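Local coordinates for protein Udp-n-acetylglucosamine pyrophosphorylase (Trypanosoma brucei, PDB 4BQH) that probably catalyses the formation of UDP-N-acetylglucosamine and diphosphate from UTP and N-acetyl-alpha-D-glucosamine 1-phosphate, at residues C11-N19 and I42-R52; C215-E226 and I387-K398. One frame throughout, in Å; residues are numbered along the deposited sequence.

Contact 1: residues C11-N19 and I42-R52; sequences CIQRLTGAN and ITNELAGVDFR. With 9VU ((3S)-3-[2-(1,3-benzodioxol-5-yl)-2-oxidanylidene-ethyl]-4-bromanyl-5-methyl-3-oxidanyl-1H-indol-2-one), chain C.
The guanidinium group of Arg-14 donates hydrogen bonds to three backbone carbonyls of residues 42-52. Arg-14 NH2 gives one to Val-49 O, 3.0 Å away in the guanidinium plane and met on a carbonyl lone pair. A second runs from Arg-14 NH2 to Leu-46 O at 2.7 Å, tilted somewhat from both planes, while Arg-14 NH1 donates to Ile-42 O from above its carbonyl plane. A bend at chi3 (61°) turns the otherwise extended chain toward these acceptors. Ile-42 CG2 lies over one face of the group and Gly-48 N over the other. Arg-52 NH1 likewise hydrogen-bonds Gly-17 O, 2.6 Å away at the guanidinium edge and almost in line with the C=O bond. Water continues the polar grip: one molecule joins Arg-14 NE to Val-49 O, a second joins Arg-14 O to Phe-51 N.

The structural motif gripped by Arg-14 is a type II turn, Leu-46 to Val-49, linking helix 32-44 to helix 51-64. Leu-46 O also takes Val-49 N, from the face opposite Arg-14 NH2. Backbone at and just after this turn binds the inhibitor 9VU: its NAG donates to Gly-48 O (2.8 Å), and Asp-50 N donates to its OAN (2.8 Å).

Apolar packing completes the contact. Leu-15 CD1 makes a CH-pi contact over the Phe-51 face, 4.1 Å from the ring centroid, with Val-49 CG1 over the opposite face. Ala-18 CB touches Phe-51 CB. Cys-11 SG rests on Ile-42 CG2 at 3.8 Å and beside Thr-43 OG1, a hydroxyl hydrogen-bonded to Thr-39 O.

Contact 2: residues C215-E226 and I387-K398; sequences CYDENTGRIIME and IPTIKGPVMGIK
The Tyr-216 ring has Ile-397 O at its edge, near the ring plane, and Gly-221 O likewise in plane at an edge; Phe-54 and Leu-58 of helix 51-64 also touch this side chain. Tyr-216 belongs to a loop that lies against a beta hairpin, strands 381-387 and 394-400, through one antiparallel hydrogen-bonded pair. Within the loop, the carboxylate of Asp-217 receives Thr-220 N and OG1 on the anti side of OD2, from opposite faces of its plane; the bond from Thr-220 N makes an Asx motif. Further along, Thr-220 CB lies over one face of the Arg-222 guanidinium, offset toward the rim.

In the pair with the hairpin, Tyr-216 N reaches Ile-397 O at 3.0 Å on a lone pair, and Ile-397 N returns to Tyr-216 O at 2.7 Å, in the carbonyl plane. Beyond it water takes over: one molecule spans Asp-217 OD1 and Met-395 O, another Glu-218 N and the same carbonyl.

Side chains close the interface. Ile-224 and Ile-387 meet tip to tip, CD1 to CD1 at 4.0 Å, and Ile-224 CD1 also lies 3.6 Å from Gly-396 CA. Cys-215, disulfide-bonded to Cys-232, offers its CB to Ile-387 CD1. The extended Glu-218 crosses Ile-397, with Glu-218 OE1 3.6 Å from Ile-397 CD1, and its OE2 pairs with Arg-384.

The hairpin tip is a type I turn, Thr-389 to Gly-392, in which Thr-389 OG1 accepts from Lys-391 N in an ST turn. From within that turn, Ile-390 N points almost straight at Glu-226 O, 2.9 Å away with an N-H...O angle of 176°.

Both residue ranges of contact 1 precede those of contact 2 in the chain, and the centres of the two contacts stand about 18 Å apart. They touch directly where Phe-51 CD1 packs against Ile-223 CD1 at 3.7 Å. Helix 51-64 serves both: it starts within contact 1 and continues to contact 2, where Leu-58 also meets Ile-397. Gln-20 and His-22, just beyond residues 11-19, hydrogen-bond the backbone of the 215-226 loop. The N-terminal helices are thus joined to the 381-400 hairpin through that loop. The allosteric inhibitor 9VU, bound at contact 1, sits about 9 Å from the Tyr-216 side chain of contact 2.

Contact 1: residues C11-N19 and I42-R52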
loop_
_atom_site.group_PDB
_atom_site.type_symbol
_atom_site.label_atom_id
_atom_site.label_comp_id
_atom_site.label_asym_id
_atom_site.label_seq_id
_atom_site.Cartn_x
_atom_site.Cartn_y
_atom_site.Cartn_z
ATOM N N CYS A 11 -7.442 -21.420 -21.892
ATOM C CA CYS A 11 -7.539 -22.084 -20.576
ATOM C C CYS A 11 -7.187 -23.547 -20.661
ATOM O O CYS A 11 -6.451 -24.048 -19.828
ATOM C CB CYS A 11 -8.930 -21.926 -19.946
ATOM S SG CYS A 11 -9.237 -20.239 -19.447
ATOM N N ILE A 12 -7.708 -24.236 -21.685
ATOM C CA ILE A 12 -7.393 -25.642 -21.879
ATOM C C ILE A 12 -5.893 -25.868 -22.037
ATOM O O ILE A 12 -5.356 -26.801 -21.454
ATOM C CB ILE A 12 -8.228 -26.280 -23.032
ATOM C CG1 ILE A 12 -9.712 -26.322 -22.628
ATOM C CG2 ILE A 12 -7.719 -27.685 -23.346
ATOM C CD1 ILE A 12 -10.684 -26.714 -23.734
ATOM N N GLN A 13 -5.232 -25.004 -22.811
ATOM C CA GLN A 13 -3.779 -25.070 -22.999
ATOM C C GLN A 13 -3.070 -24.853 -21.662
ATOM O O GLN A 13 -2.164 -25.618 -21.283
ATOM C CB GLN A 13 -3.331 -24.026 -24.033
ATOM C CG GLN A 13 -1.928 -24.240 -24.597
ATOM C CD GLN A 13 -1.578 -23.284 -25.737
ATOM N N ARG A 14 -3.522 -23.838 -20.925
ATOM C CA ARG A 14 -2.932 -23.557 -19.602
ATOM C C ARG A 14 -3.049 -24.708 -18.617
ATOM O O ARG A 14 -2.158 -24.884 -17.806
ATOM C CB ARG A 14 -3.490 -22.278 -18.999
ATOM C CG ARG A 14 -3.067 -21.030 -19.762
ATOM C CD ARG A 14 -3.774 -19.804 -19.242
ATOM N NE ARG A 14 -3.446 -19.586 -17.828
ATOM C CZ ARG A 14 -4.142 -18.814 -17.007
ATOM N NH1 ARG A 14 -5.220 -18.168 -17.442
ATOM N NH2 ARG A 14 -3.763 -18.696 -15.734
ATOM N N LEU A 15 -4.123 -25.499 -18.702
ATOM C CA LEU A 15 -4.322 -26.618 -17.767
ATOM C C LEU A 15 -3.832 -27.983 -18.261
ATOM O O LEU A 15 -3.830 -28.955 -17.496
ATOM C CB LEU A 15 -5.790 -26.690 -17.298
ATOM C CG LEU A 15 -6.222 -25.747 -16.147
ATOM C CD1 LEU A 15 -5.544 -26.126 -14.831
ATOM C CD2 LEU A 15 -5.960 -24.279 -16.453
ATOM N N THR A 16 -3.424 -28.062 -19.524
ATOM C CA THR A 16 -2.901 -29.312 -20.065
ATOM C C THR A 16 -1.536 -29.639 -19.462
ATOM O O THR A 16 -0.640 -28.798 -19.488
ATOM C CB THR A 16 -2.814 -29.256 -21.599
ATOM O OG1 THR A 16 -4.133 -29.094 -22.126
ATOM C CG2 THR A 16 -2.203 -30.554 -22.150
ATOM N N GLY A 17 -1.404 -30.832 -18.888
ATOM C CA GLY A 17 -0.128 -31.280 -18.303
ATOM C C GLY A 17 0.173 -30.640 -16.953
ATOM O O GLY A 17 1.298 -30.720 -16.459
ATOM N N ALA A 18 -0.844 -30.018 -16.347
ATOM C CA ALA A 18 -0.692 -29.292 -15.061
ATOM C C ALA A 18 -0.998 -30.095 -13.786
ATOM O O ALA A 18 -0.986 -29.547 -12.676
ATOM C CB ALA A 18 -1.507 -28.003 -15.088
ATOM N N ASN A 19 -1.244 -31.395 -13.929
ATOM C CA ASN A 19 -1.578 -32.261 -12.794
ATOM C C ASN A 19 -2.855 -31.817 -12.066
ATOM O O ASN A 19 -3.017 -32.047 -10.865
ATOM C CB ASN A 19 -0.396 -32.399 -11.821
ATOM C CG ASN A 19 0.645 -33.381 -12.308
ATOM O OD1 ASN A 19 1.844 -33.149 -12.161
ATOM N ND2 ASN A 19 0.193 -34.486 -12.894
ATOM N N ILE A 42 -10.620 -18.300 -14.797
ATOM C CA ILE A 42 -9.200 -18.594 -15.035
ATOM C C ILE A 42 -8.567 -17.507 -15.917
ATOM O O ILE A 42 -7.413 -17.133 -15.709
ATOM C CB ILE A 42 -9.004 -20.003 -15.624
ATOM C CG1 ILE A 42 -9.442 -21.072 -14.616
ATOM C CG2 ILE A 42 -7.565 -20.247 -16.070
ATOM C CD1 ILE A 42 -9.658 -22.430 -15.261
ATOM N N THR A 43 -9.351 -16.974 -16.853
ATOM C CA THR A 43 -8.911 -15.880 -17.742
ATOM C C THR A 43 -8.750 -14.518 -17.053
ATOM O O THR A 43 -7.711 -13.857 -17.195
ATOM C CB THR A 43 -9.872 -15.751 -18.963
ATOM O OG1 THR A 43 -9.900 -17.000 -19.666
ATOM C CG2 THR A 43 -9.408 -14.672 -19.913
ATOM N N ASN A 44 -9.774 -14.100 -16.312
ATOM C CA ASN A 44 -9.876 -12.747 -15.780
ATOM C C ASN A 44 -9.447 -12.594 -14.337
ATOM O O ASN A 44 -9.092 -11.483 -13.927
ATOM C CB ASN A 44 -11.304 -12.235 -15.911
ATOM C CG ASN A 44 -11.801 -12.301 -17.333
ATOM O OD1 ASN A 44 -11.016 -12.171 -18.280
ATOM N ND2 ASN A 44 -13.097 -12.529 -17.496
ATOM N N GLU A 45 -9.522 -13.679 -13.564
ATOM C CA GLU A 45 -9.200 -13.603 -12.129
ATOM C C GLU A 45 -7.908 -14.323 -11.793
ATOM O O GLU A 45 -7.338 -14.062 -10.735
ATOM C CB GLU A 45 -10.314 -14.205 -11.267
ATOM C CG GLU A 45 -11.648 -13.503 -11.436
ATOM C CD GLU A 45 -12.705 -14.128 -10.547
ATOM O OE1 GLU A 45 -12.500 -14.190 -9.315
ATOM O OE2 GLU A 45 -13.733 -14.569 -11.079
ATOM N N LEU A 46 -7.497 -15.264 -12.641
ATOM C CA LEU A 46 -6.206 -15.960 -12.463
ATOM C C LEU A 46 -5.288 -15.791 -13.678
ATOM O O LEU A 46 -4.514 -16.692 -14.024
ATOM C CB LEU A 46 -6.404 -17.455 -12.140
ATOM C CG LEU A 46 -7.017 -17.648 -10.744
ATOM C CD1 LEU A 46 -8.475 -17.980 -10.934
ATOM C CD2 LEU A 46 -6.288 -18.733 -9.954
ATOM N N ALA A 47 -5.405 -14.642 -14.335
ATOM C CA ALA A 47 -4.574 -14.344 -15.503
ATOM C C ALA A 47 -3.095 -14.554 -15.163
ATOM O O ALA A 47 -2.627 -14.125 -14.097
ATOM C CB ALA A 47 -4.823 -12.914 -15.972
ATOM N N GLY A 48 -2.380 -15.243 -16.041
ATOM C CA GLY A 48 -0.941 -15.395 -15.909
ATOM C C GLY A 48 -0.478 -16.477 -14.948
ATOM O O GLY A 48 0.683 -16.886 -15.014
ATOM N N VAL A 49 -1.384 -16.971 -14.082
ATOM C CA VAL A 49 -1.030 -18.007 -13.098
ATOM C C VAL A 49 -0.538 -19.266 -13.801
ATOM O O VAL A 49 -1.192 -19.789 -14.721
ATOM C CB VAL A 49 -2.228 -18.362 -12.176
ATOM C CG1 VAL A 49 -1.984 -19.674 -11.417
ATOM C CG2 VAL A 49 -2.548 -17.199 -11.229
ATOM N N ASP A 50 0.616 -19.752 -13.354
ATOM C CA ASP A 50 1.230 -20.949 -13.908
ATOM C C ASP A 50 0.866 -22.116 -12.986
ATOM O O ASP A 50 1.392 -22.243 -11.886
ATOM C CB ASP A 50 2.751 -20.721 -13.989
ATOM C CG ASP A 50 3.524 -21.903 -14.572
ATOM O OD1 ASP A 50 3.080 -23.057 -14.540
ATOM O OD2 ASP A 50 4.644 -21.652 -15.045
ATOM N N PHE A 51 -0.086 -22.937 -13.429
ATOM C CA PHE A 51 -0.642 -23.978 -12.561
ATOM C C PHE A 51 0.383 -25.035 -12.183
ATOM O O PHE A 51 0.424 -25.465 -11.029
ATOM C CB PHE A 51 -1.931 -24.573 -13.178
ATOM C CG PHE A 51 -3.094 -23.628 -13.132
ATOM C CD1 PHE A 51 -3.861 -23.505 -11.969
ATOM C CD2 PHE A 51 -3.413 -22.824 -14.226
ATOM C CE1 PHE A 51 -4.915 -22.605 -11.912
ATOM C CE2 PHE A 51 -4.471 -21.927 -14.175
ATOM C CZ PHE A 51 -5.231 -21.821 -13.026
ATOM N N ARG A 52 1.258 -25.432 -13.117
ATOM C CA ARG A 52 2.330 -26.371 -12.756
ATOM C C ARG A 52 3.254 -25.802 -11.684
ATOM O O ARG A 52 3.605 -26.487 -10.722
ATOM C CB ARG A 52 3.196 -26.718 -13.965
ATOM C CG ARG A 52 2.565 -27.716 -14.903
ATOM C CD ARG A 52 3.520 -28.059 -16.045
ATOM N NE ARG A 52 4.697 -28.792 -15.575
ATOM C CZ ARG A 52 4.745 -30.103 -15.339
ATOM N NH1 ARG A 52 3.673 -30.869 -15.510
ATOM N NH2 ARG A 52 5.883 -30.660 -14.924
HETATM O OAN 9VU C . 2.193 -18.277 -11.527
HETATM C CAH 9VU C . 2.737 -17.200 -11.839
HETATM N NAG 9VU C . 2.650 -16.643 -13.050
HETATM C CAC 9VU C . 3.385 -15.498 -13.059
HETATM C CAB 9VU C . 3.591 -14.646 -14.068
HETATM C CAA 9VU C . 4.405 -13.508 -13.949
HETATM C CAF 9VU C . 5.030 -13.285 -12.716
HETATM C CAJ 9VU C . 5.877 -12.137 -12.545
HETATM C CAE 9VU C . 4.783 -14.215 -11.681
HETATM BR BRA 9VU C . 5.596 -13.840 -10.006
HETATM C CAD 9VU C . 3.975 -15.299 -11.847
HETATM C CAI 9VU C . 3.574 -16.401 -11.011
HETATM O OAL 9VU C . 4.709 -17.213 -10.699
HETATM C CAM 9VU C . 2.978 -16.021 -9.629
HETATM C CAO 9VU C . 1.613 -15.308 -9.717
HETATM O OAP 9VU C . 1.049 -15.267 -10.821
HETATM C CAQ 9VU C . 1.049 -14.785 -8.516
HETATM C CAV 9VU C . 1.793 -14.605 -7.347
HETATM C CAU 9VU C . 1.237 -14.120 -6.223
HETATM O OAY 9VU C . 1.825 -13.877 -5.015
HETATM C CAX 9VU C . 0.700 -13.766 -4.100
HETATM O OAW 9VU C . -0.359 -13.282 -4.936
HETATM C CAT 9VU C . -0.046 -13.760 -6.179
HETATM C CAS 9VU C . -0.822 -13.887 -7.268
HETATM C CAR 9VU C . -0.293 -14.388 -8.457
HETATM O O HOH W 1 -0.586 -23.126 -16.435
HETATM O O HOH W 2 -0.599 -20.398 -17.391
#

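Contact 2: residues C215-E226 and I387-K398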
loop_
_atom_site.group_PDB
_atom_site.type_symbol
_atom_site.label_atom_id
_atom_site.label_comp_id
_atom_site.label_asym_id
_atom_site.label_seq_id
_atom_site.Cartn_x
_atom_site.Cartn_y
_atom_site.Cartn_z
ATOM N N CYS A 215 -6.841 -22.474 -4.052
ATOM C CA CYS A 215 -6.747 -23.203 -2.791
ATOM C C CYS A 215 -6.719 -24.708 -3.049
ATOM O O CYS A 215 -7.344 -25.188 -4.003
ATOM C CB CYS A 215 -7.935 -22.925 -1.894
ATOM S SG CYS A 215 -8.631 -21.283 -2.101
ATOM N N TYR A 216 -6.019 -25.432 -2.180
ATOM C CA TYR A 216 -5.664 -26.833 -2.433
ATOM C C TYR A 216 -6.078 -27.804 -1.336
ATOM O O TYR A 216 -6.023 -27.469 -0.163
ATOM C CB TYR A 216 -4.138 -26.916 -2.605
ATOM C CG TYR A 216 -3.643 -26.194 -3.833
ATOM C CD1 TYR A 216 -3.371 -24.819 -3.808
ATOM C CD2 TYR A 216 -3.454 -26.890 -5.033
ATOM C CE1 TYR A 216 -2.927 -24.169 -4.950
ATOM C CE2 TYR A 216 -3.013 -26.259 -6.169
ATOM C CZ TYR A 216 -2.760 -24.900 -6.122
ATOM O OH TYR A 216 -2.342 -24.280 -7.241
ATOM N N ASP A 217 -6.461 -29.013 -1.734
ATOM C CA ASP A 217 -6.558 -30.126 -0.792
ATOM C C ASP A 217 -5.146 -30.519 -0.354
ATOM O O ASP A 217 -4.287 -30.733 -1.190
ATOM C CB ASP A 217 -7.249 -31.322 -1.449
ATOM C CG ASP A 217 -7.394 -32.493 -0.494
ATOM O OD1 ASP A 217 -8.156 -32.374 0.485
ATOM O OD2 ASP A 217 -6.744 -33.530 -0.725
ATOM N N GLU A 218 -4.931 -30.622 0.953
ATOM C CA GLU A 218 -3.598 -30.860 1.520
ATOM C C GLU A 218 -3.080 -32.253 1.175
ATOM O O GLU A 218 -1.919 -32.409 0.798
ATOM C CB GLU A 218 -3.621 -30.652 3.040
ATOM C CG GLU A 218 -2.247 -30.752 3.715
ATOM C CD GLU A 218 -2.252 -30.359 5.191
ATOM O OE1 GLU A 218 -3.288 -29.911 5.725
ATOM O OE2 GLU A 218 -1.192 -30.511 5.838
ATOM N N ASN A 219 -3.944 -33.252 1.294
ATOM C CA ASN A 219 -3.540 -34.643 1.053
ATOM C C ASN A 219 -3.258 -35.005 -0.395
ATOM O O ASN A 219 -2.316 -35.735 -0.655
ATOM C CB ASN A 219 -4.536 -35.607 1.693
ATOM C CG ASN A 219 -4.595 -35.438 3.198
ATOM O OD1 ASN A 219 -3.653 -34.917 3.819
ATOM N ND2 ASN A 219 -5.705 -35.849 3.793
ATOM N N THR A 220 -4.046 -34.481 -1.332
ATOM C CA THR A 220 -3.961 -34.886 -2.740
ATOM C C THR A 220 -3.266 -33.841 -3.621
ATOM O O THR A 220 -2.822 -34.149 -4.739
ATOM C CB THR A 220 -5.358 -35.159 -3.355
ATOM O OG1 THR A 220 -6.112 -33.935 -3.407
ATOM C CG2 THR A 220 -6.139 -36.199 -2.532
ATOM N N GLY A 221 -3.191 -32.602 -3.128
ATOM C CA GLY A 221 -2.701 -31.485 -3.952
ATOM C C GLY A 221 -3.646 -31.016 -5.060
ATOM O O GLY A 221 -3.260 -30.181 -5.901
ATOM N N ARG A 222 -4.880 -31.522 -5.062
ATOM C CA ARG A 222 -5.890 -31.070 -6.015
ATOM C C ARG A 222 -6.422 -29.692 -5.668
ATOM O O ARG A 222 -6.734 -29.414 -4.521
ATOM C CB ARG A 222 -7.084 -32.029 -6.068
ATOM C CG ARG A 222 -6.788 -33.344 -6.770
ATOM C CD ARG A 222 -8.034 -34.218 -6.745
ATOM N NE ARG A 222 -7.691 -35.633 -6.885
ATOM C CZ ARG A 222 -8.367 -36.635 -6.319
ATOM N NH1 ARG A 222 -9.430 -36.392 -5.558
ATOM N NH2 ARG A 222 -7.975 -37.887 -6.508
ATOM N N ILE A 223 -6.581 -28.861 -6.685
ATOM C CA ILE A 223 -7.288 -27.598 -6.518
ATOM C C ILE A 223 -8.726 -27.907 -6.103
ATOM O O ILE A 223 -9.393 -28.780 -6.704
ATOM C CB ILE A 223 -7.242 -26.741 -7.801
ATOM C CG1 ILE A 223 -5.815 -26.211 -8.009
ATOM C CG2 ILE A 223 -8.190 -25.549 -7.710
ATOM C CD1 ILE A 223 -5.568 -25.510 -9.337
ATOM N N ILE A 224 -9.199 -27.202 -5.080
ATOM C CA ILE A 224 -10.559 -27.388 -4.606
ATOM C C ILE A 224 -11.519 -26.622 -5.515
ATOM O O ILE A 224 -11.209 -25.525 -5.966
ATOM C CB ILE A 224 -10.698 -26.912 -3.153
ATOM C CG1 ILE A 224 -9.836 -27.778 -2.219
ATOM C CG2 ILE A 224 -12.175 -26.916 -2.712
ATOM C CD1 ILE A 224 -9.545 -27.144 -0.867
ATOM N N MET A 225 -12.675 -27.229 -5.806
ATOM C CA MET A 225 -13.744 -26.568 -6.540
ATOM C C MET A 225 -14.741 -25.940 -5.575
ATOM O O MET A 225 -15.236 -26.618 -4.660
ATOM C CB MET A 225 -14.479 -27.581 -7.448
ATOM C CG MET A 225 -13.592 -28.342 -8.431
ATOM S SD MET A 225 -12.795 -27.215 -9.591
ATOM C CE MET A 225 -14.196 -26.744 -10.625
ATOM N N GLU A 226 -15.019 -24.649 -5.753
ATOM C CA GLU A 226 -16.096 -23.999 -5.008
ATOM C C GLU A 226 -17.450 -24.559 -5.492
ATOM O O GLU A 226 -18.363 -24.836 -4.691
ATOM C CB GLU A 226 -16.045 -22.492 -5.197
ATOM C CG GLU A 226 -17.041 -21.734 -4.326
ATOM C CD GLU A 226 -16.848 -20.227 -4.352
ATOM O OE1 GLU A 226 -15.916 -19.730 -5.025
ATOM O OE2 GLU A 226 -17.638 -19.532 -3.682
ATOM N N ILE A 387 -12.934 -24.072 4.244
ATOM C CA ILE A 387 -13.322 -23.371 3.032
ATOM C C ILE A 387 -14.756 -23.732 2.646
ATOM O O ILE A 387 -15.026 -24.882 2.423
ATOM C CB ILE A 387 -12.374 -23.774 1.891
ATOM C CG1 ILE A 387 -10.962 -23.265 2.194
ATOM C CG2 ILE A 387 -12.884 -23.234 0.556
ATOM C CD1 ILE A 387 -9.949 -23.794 1.209
ATOM N N PRO A 388 -15.665 -22.742 2.571
ATOM C CA PRO A 388 -17.044 -23.049 2.167
ATOM C C PRO A 388 -17.083 -23.466 0.700
ATOM O O PRO A 388 -16.421 -22.841 -0.134
ATOM C CB PRO A 388 -17.760 -21.696 2.327
ATOM C CG PRO A 388 -16.867 -20.893 3.235
ATOM C CD PRO A 388 -15.485 -21.294 2.803
ATOM N N THR A 389 -17.850 -24.511 0.379
ATOM C CA THR A 389 -18.080 -24.907 -1.018
ATOM C C THR A 389 -19.542 -25.268 -1.171
ATOM O O THR A 389 -20.238 -25.454 -0.188
ATOM C CB THR A 389 -17.229 -26.114 -1.508
ATOM O OG1 THR A 389 -17.819 -27.364 -1.082
ATOM C CG2 THR A 389 -15.762 -26.018 -0.994
ATOM N N ILE A 390 -20.006 -25.366 -2.413
ATOM C CA ILE A 390 -21.414 -25.739 -2.657
ATOM C C ILE A 390 -21.685 -27.210 -2.241
ATOM O O ILE A 390 -22.853 -27.662 -2.234
ATOM C CB ILE A 390 -21.757 -25.522 -4.147
ATOM C CG1 ILE A 390 -23.267 -25.261 -4.342
ATOM C CG2 ILE A 390 -21.226 -26.691 -4.981
ATOM C CD1 ILE A 390 -23.648 -24.572 -5.636
ATOM N N LYS A 391 -20.624 -27.959 -1.930
ATOM C CA LYS A 391 -20.764 -29.341 -1.421
ATOM C C LYS A 391 -20.519 -29.405 0.084
ATOM O O LYS A 391 -20.371 -30.486 0.647
ATOM C CB LYS A 391 -19.841 -30.309 -2.180
ATOM C CG LYS A 391 -19.999 -30.198 -3.694
ATOM C CD LYS A 391 -19.716 -31.480 -4.468
ATOM C CE LYS A 391 -18.264 -31.821 -4.587
ATOM N NZ LYS A 391 -18.109 -33.095 -5.370
ATOM N N GLY A 392 -20.536 -28.241 0.725
ATOM C CA GLY A 392 -20.256 -28.142 2.159
ATOM C C GLY A 392 -18.819 -27.728 2.431
ATOM O O GLY A 392 -17.990 -27.704 1.513
ATOM N N PRO A 393 -18.519 -27.376 3.698
ATOM C CA PRO A 393 -17.169 -26.908 4.022
ATOM C C PRO A 393 -16.133 -28.025 3.913
ATOM O O PRO A 393 -16.410 -29.190 4.227
ATOM C CB PRO A 393 -17.301 -26.407 5.469
ATOM C CG PRO A 393 -18.454 -27.189 6.040
ATOM C CD PRO A 393 -19.414 -27.375 4.880
ATOM N N VAL A 394 -14.948 -27.680 3.420
ATOM C CA VAL A 394 -13.829 -28.618 3.404
ATOM C C VAL A 394 -12.597 -27.913 3.944
ATOM O O VAL A 394 -12.525 -26.699 3.904
ATOM C CB VAL A 394 -13.493 -29.161 1.997
ATOM C CG1 VAL A 394 -14.694 -29.870 1.377
ATOM C CG2 VAL A 394 -13.064 -28.021 1.085
ATOM N N MET A 395 -11.639 -28.695 4.423
ATOM C CA MET A 395 -10.365 -28.158 4.882
ATOM C C MET A 395 -9.465 -28.041 3.659
ATOM O O MET A 395 -9.405 -28.962 2.850
ATOM C CB MET A 395 -9.727 -29.098 5.920
ATOM C CG MET A 395 -10.449 -29.137 7.270
ATOM S SD MET A 395 -10.993 -27.524 7.885
ATOM C CE MET A 395 -9.448 -26.759 8.388
ATOM N N GLY A 396 -8.798 -26.898 3.503
ATOM C CA GLY A 396 -7.897 -26.716 2.358
ATOM C C GLY A 396 -6.728 -25.829 2.726
ATOM O O GLY A 396 -6.667 -25.306 3.836
ATOM N N ILE A 397 -5.826 -25.649 1.770
ATOM C CA ILE A 397 -4.605 -24.857 1.993
ATOM C C ILE A 397 -4.711 -23.586 1.158
ATOM O O ILE A 397 -4.956 -23.663 -0.046
ATOM C CB ILE A 397 -3.333 -25.634 1.593
ATOM C CG1 ILE A 397 -3.218 -26.959 2.383
ATOM C CG2 ILE A 397 -2.084 -24.750 1.793
ATOM C CD1 ILE A 397 -3.112 -26.776 3.891
ATOM N N LYS A 398 -4.529 -22.437 1.806
ATOM C CA LYS A 398 -4.436 -21.140 1.104
ATOM C C LYS A 398 -2.982 -20.696 1.102
ATOM O O LYS A 398 -2.238 -20.991 2.037
ATOM C CB LYS A 398 -5.354 -20.104 1.751
ATOM C CG LYS A 398 -6.827 -20.472 1.634
ATOM C CD LYS A 398 -7.720 -19.266 1.947
ATOM C CE LYS A 398 -9.202 -19.588 1.752
ATOM N NZ LYS A 398 -10.053 -18.436 2.205
HETATM O O HOH W 3 -10.029 -30.765 0.857
HETATM O O HOH W 4 -6.872 -30.257 2.990
#